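PDB 6SKY: Serine/threonine-protein kinase Tel1 from Chaetomium thermophilum, which probably phosphorylates serine and threonine residues in [ST]-Q motifs, using ATP, to signal DNA damage through checkpoint pathways. Local coordinates for residues S1669-L1681 and V1790-L1804. Residues are numbered along the deposited sequence; the frame is centred on the assembly and turned at random.
Sequences SSEEGLLNLIKSL and VKGFAERAFPFVVHL
Phe1800 and Leu1677 interlock as reciprocal knobs into holes between helices 1670-1681 and 1793-1804, a near-antiparallel pair in the alpha solenoid of this PIKK-family kinase. The axes of these two helical segments approach to 9.2 Å, with 150° between their N-to-C directions. Phe1800 can be traced outward. Its CB lies 3.8 Å from Leu1674 CG, the leucine and the phenylalanine running alongside each other with opposed headings. CG is anti to the carbonyl carbon (chi1 -56°), carrying the ring toward Ser1670 and Gly1673, and CD1 comes 3.9 Å from Ser1670 CA. Further out, CE1 and CZ lie under Gly1673, whose CA stands 4.1 Å from the centroid of the Phe1800 ring and 14° off its normal, a CH-pi contact over the face. CD2 and CE2 instead border Leu1677 CD1 at the ring edge. Tyr1848 of helix 1836-1849 also meets this ring edge-to-face, and Leu1663 of helix 1657-1663 touches the side chain. Replacing Phe1800 by an alanine would probably leave Gly1673 CA without its aromatic face and open a gap beside Leu1677 CD1.

The reciprocal knob, Leu1677, fits the hole formed by Phe1793, Arg1796, Ala1797 and Phe1800. Its CD1 packs 3.7 Å from Ala1797 CB, while CD2 rests against NE of the bent Arg1796 chain. Where the loop before helix 1793-1804 approaches, Leu1681 CD2 and Val1790 CG2 meet tip to tip. At the other end one polar pair joins the apolar packing: Ser1670 OG, also hydrogen-bonded to Tyr1848 OH, shares a hydrogen bond with His1803 ND1 at the imidazole edge.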
# COMPACT_ATOMS: atom_id res chain seq x y z
N SER A 1669 -34.89 42.70 22.63
CA SER A 1669 -34.68 44.01 22.05
C SER A 1669 -33.44 44.66 22.63
O SER A 1669 -32.91 44.24 23.66
CB SER A 1669 -35.90 44.90 22.30
OG SER A 1669 -36.29 44.85 23.66
N SER A 1670 -32.98 45.71 21.96
CA SER A 1670 -31.84 46.47 22.45
C SER A 1670 -32.18 47.30 23.67
O SER A 1670 -31.29 47.61 24.46
CB SER A 1670 -31.30 47.38 21.35
OG SER A 1670 -30.90 46.63 20.23
N GLU A 1671 -33.45 47.66 23.85
CA GLU A 1671 -33.83 48.41 25.05
C GLU A 1671 -33.62 47.57 26.30
O GLU A 1671 -33.12 48.07 27.31
CB GLU A 1671 -35.28 48.87 24.96
CG GLU A 1671 -35.53 49.89 23.87
CD GLU A 1671 -36.21 49.28 22.66
OE1 GLU A 1671 -36.29 48.04 22.58
OE2 GLU A 1671 -36.67 50.05 21.78
N GLU A 1672 -34.00 46.29 26.26
CA GLU A 1672 -33.73 45.42 27.39
C GLU A 1672 -32.24 45.25 27.61
O GLU A 1672 -31.79 45.15 28.76
CB GLU A 1672 -34.39 44.06 27.18
CG GLU A 1672 -35.86 44.03 27.51
CD GLU A 1672 -36.45 42.65 27.31
OE1 GLU A 1672 -35.93 41.91 26.46
OE2 GLU A 1672 -37.42 42.31 28.02
N GLY A 1673 -31.46 45.22 26.54
CA GLY A 1673 -30.02 45.09 26.70
C GLY A 1673 -29.42 46.29 27.40
O GLY A 1673 -28.61 46.14 28.32
N LEU A 1674 -29.83 47.49 26.99
CA LEU A 1674 -29.33 48.69 27.65
C LEU A 1674 -29.84 48.78 29.08
O LEU A 1674 -29.10 49.22 29.97
CB LEU A 1674 -29.73 49.93 26.87
CG LEU A 1674 -28.75 50.31 25.78
CD1 LEU A 1674 -29.15 51.63 25.21
CD2 LEU A 1674 -27.37 50.39 26.36
N LEU A 1675 -31.08 48.37 29.34
CA LEU A 1675 -31.59 48.42 30.70
C LEU A 1675 -30.84 47.46 31.60
O LEU A 1675 -30.56 47.79 32.76
CB LEU A 1675 -33.08 48.11 30.72
CG LEU A 1675 -33.93 49.26 30.19
CD1 LEU A 1675 -35.39 48.93 30.34
CD2 LEU A 1675 -33.60 50.52 30.93
N ASN A 1676 -30.48 46.28 31.11
CA ASN A 1676 -29.69 45.37 31.93
C ASN A 1676 -28.29 45.91 32.15
O ASN A 1676 -27.74 45.79 33.25
CB ASN A 1676 -29.63 43.99 31.28
CG ASN A 1676 -30.92 43.24 31.40
OD1 ASN A 1676 -31.92 43.79 31.83
ND2 ASN A 1676 -30.91 41.98 31.01
N LEU A 1677 -27.69 46.52 31.12
CA LEU A 1677 -26.37 47.10 31.30
C LEU A 1677 -26.39 48.22 32.33
O LEU A 1677 -25.44 48.37 33.10
CB LEU A 1677 -25.84 47.62 29.97
CG LEU A 1677 -25.12 46.61 29.09
CD1 LEU A 1677 -24.55 47.33 27.91
CD2 LEU A 1677 -24.04 45.95 29.87
N ILE A 1678 -27.45 49.02 32.34
CA ILE A 1678 -27.53 50.12 33.29
C ILE A 1678 -27.87 49.62 34.68
O ILE A 1678 -27.34 50.12 35.68
CB ILE A 1678 -28.55 51.16 32.80
CG1 ILE A 1678 -28.02 51.87 31.56
CG2 ILE A 1678 -28.83 52.17 33.87
CD1 ILE A 1678 -29.03 52.76 30.91
N LYS A 1679 -28.73 48.61 34.78
CA LYS A 1679 -29.07 48.05 36.08
C LYS A 1679 -27.87 47.41 36.75
O LYS A 1679 -27.70 47.53 37.97
CB LYS A 1679 -30.19 47.02 35.92
CG LYS A 1679 -30.56 46.34 37.20
CD LYS A 1679 -31.44 45.14 36.94
CE LYS A 1679 -30.67 44.07 36.20
NZ LYS A 1679 -31.53 42.91 35.89
N SER A 1680 -27.02 46.74 35.98
CA SER A 1680 -25.84 46.13 36.58
C SER A 1680 -24.89 47.15 37.17
O SER A 1680 -24.01 46.78 37.95
CB SER A 1680 -25.10 45.28 35.56
OG SER A 1680 -24.27 46.08 34.75
N LEU A 1681 -25.04 48.43 36.83
CA LEU A 1681 -24.18 49.47 37.38
C LEU A 1681 -24.61 49.93 38.76
O LEU A 1681 -23.81 50.53 39.47
CB LEU A 1681 -24.16 50.67 36.44
CG LEU A 1681 -22.89 50.92 35.66
CD1 LEU A 1681 -22.45 49.64 35.01
CD2 LEU A 1681 -23.15 51.99 34.64
N VAL A 1790 -18.35 56.12 33.19
CA VAL A 1790 -18.03 54.73 33.52
C VAL A 1790 -17.04 54.17 32.52
O VAL A 1790 -17.12 54.43 31.31
CB VAL A 1790 -19.31 53.89 33.56
CG1 VAL A 1790 -19.01 52.51 34.09
CG2 VAL A 1790 -20.35 54.56 34.41
N LYS A 1791 -16.09 53.38 33.02
CA LYS A 1791 -15.03 52.81 32.20
C LYS A 1791 -15.45 51.45 31.66
O LYS A 1791 -15.94 50.60 32.41
CB LYS A 1791 -13.75 52.68 33.02
CG LYS A 1791 -12.76 51.69 32.46
CD LYS A 1791 -11.58 51.53 33.40
CE LYS A 1791 -10.59 50.50 32.87
NZ LYS A 1791 -9.36 50.44 33.70
N GLY A 1792 -15.25 51.25 30.36
CA GLY A 1792 -15.60 50.00 29.73
C GLY A 1792 -17.07 49.81 29.46
O GLY A 1792 -17.47 48.72 29.06
N PHE A 1793 -17.89 50.84 29.67
CA PHE A 1793 -19.32 50.73 29.40
C PHE A 1793 -19.63 50.90 27.93
O PHE A 1793 -20.57 50.28 27.42
CB PHE A 1793 -20.07 51.77 30.22
CG PHE A 1793 -21.56 51.68 30.10
CD1 PHE A 1793 -22.27 50.77 30.85
CD2 PHE A 1793 -22.25 52.52 29.27
CE1 PHE A 1793 -23.63 50.70 30.75
CE2 PHE A 1793 -23.61 52.44 29.17
CZ PHE A 1793 -24.30 51.53 29.91
N ALA A 1794 -18.86 51.73 27.23
CA ALA A 1794 -19.13 52.01 25.83
C ALA A 1794 -18.91 50.78 24.97
O ALA A 1794 -19.68 50.52 24.04
CB ALA A 1794 -18.27 53.16 25.35
N GLU A 1795 -17.88 50.00 25.26
CA GLU A 1795 -17.66 48.78 24.50
C GLU A 1795 -18.75 47.75 24.74
O GLU A 1795 -19.10 46.99 23.84
CB GLU A 1795 -16.30 48.18 24.83
CG GLU A 1795 -15.14 48.95 24.25
CD GLU A 1795 -14.69 50.09 25.14
OE1 GLU A 1795 -14.77 49.95 26.38
OE2 GLU A 1795 -14.25 51.13 24.60
N ARG A 1796 -19.31 47.70 25.95
CA ARG A 1796 -20.38 46.76 26.21
C ARG A 1796 -21.70 47.22 25.63
O ARG A 1796 -22.56 46.38 25.34
CB ARG A 1796 -20.54 46.52 27.72
CG ARG A 1796 -19.25 46.17 28.42
CD ARG A 1796 -19.47 45.24 29.59
NE ARG A 1796 -20.42 45.74 30.57
CZ ARG A 1796 -20.12 46.62 31.52
NH1 ARG A 1796 -18.89 47.10 31.62
NH2 ARG A 1796 -21.05 47.02 32.38
N ALA A 1797 -21.88 48.52 25.44
CA ALA A 1797 -23.16 49.06 25.01
C ALA A 1797 -23.18 49.49 23.55
O ALA A 1797 -24.22 49.92 23.07
CB ALA A 1797 -23.55 50.25 25.89
N PHE A 1798 -22.06 49.39 22.85
CA PHE A 1798 -21.98 49.89 21.48
C PHE A 1798 -23.00 49.28 20.53
O PHE A 1798 -23.68 50.04 19.81
CB PHE A 1798 -20.55 49.69 20.97
CG PHE A 1798 -20.23 50.46 19.75
CD1 PHE A 1798 -20.03 51.82 19.82
CD2 PHE A 1798 -20.12 49.83 18.54
CE1 PHE A 1798 -19.74 52.52 18.70
CE2 PHE A 1798 -19.82 50.54 17.42
CZ PHE A 1798 -19.63 51.89 17.50
N PRO A 1799 -23.18 47.95 20.45
CA PRO A 1799 -24.15 47.42 19.50
C PRO A 1799 -25.57 47.87 19.77
O PRO A 1799 -26.31 48.16 18.82
CB PRO A 1799 -24.01 45.90 19.68
CG PRO A 1799 -22.68 45.73 20.20
CD PRO A 1799 -22.45 46.86 21.12
N PHE A 1800 -25.97 47.95 21.03
CA PHE A 1800 -27.33 48.37 21.35
C PHE A 1800 -27.57 49.80 20.93
O PHE A 1800 -28.64 50.13 20.41
CB PHE A 1800 -27.58 48.19 22.84
CG PHE A 1800 -27.34 46.81 23.33
CD1 PHE A 1800 -28.04 45.75 22.82
CD2 PHE A 1800 -26.44 46.57 24.32
CE1 PHE A 1800 -27.83 44.48 23.27
CE2 PHE A 1800 -26.22 45.30 24.77
CZ PHE A 1800 -26.92 44.26 24.25
N VAL A 1801 -26.58 50.67 21.12
CA VAL A 1801 -26.74 52.06 20.72
C VAL A 1801 -26.84 52.17 19.21
O VAL A 1801 -27.72 52.87 18.69
CB VAL A 1801 -25.57 52.90 21.26
CG1 VAL A 1801 -25.67 54.32 20.78
CG2 VAL A 1801 -25.56 52.87 22.76
N VAL A 1802 -25.95 51.50 18.49
CA VAL A 1802 -25.99 51.55 17.03
C VAL A 1802 -27.34 51.07 16.52
O VAL A 1802 -27.95 51.70 15.65
CB VAL A 1802 -24.84 50.74 16.43
CG1 VAL A 1802 -25.03 50.60 14.96
CG2 VAL A 1802 -23.53 51.40 16.71
N HIS A 1803 -27.83 49.96 17.06
CA HIS A 1803 -29.10 49.43 16.60
C HIS A 1803 -30.25 50.38 16.92
O HIS A 1803 -31.13 50.58 16.09
CB HIS A 1803 -29.37 48.06 17.21
CG HIS A 1803 -30.74 47.54 16.93
ND1 HIS A 1803 -31.59 47.11 17.92
CD2 HIS A 1803 -31.41 47.39 15.77
CE1 HIS A 1803 -32.72 46.72 17.38
NE2 HIS A 1803 -32.64 46.87 16.08
N LEU A 1804 -30.26 50.96 18.12
CA LEU A 1804 -31.35 51.85 18.48
C LEU A 1804 -31.39 53.07 17.57
O LEU A 1804 -32.47 53.49 17.13
CB LEU A 1804 -31.23 52.28 19.94
CG LEU A 1804 -31.73 51.29 20.98
CD1 LEU A 1804 -31.31 51.74 22.34
CD2 LEU A 1804 -33.22 51.21 20.91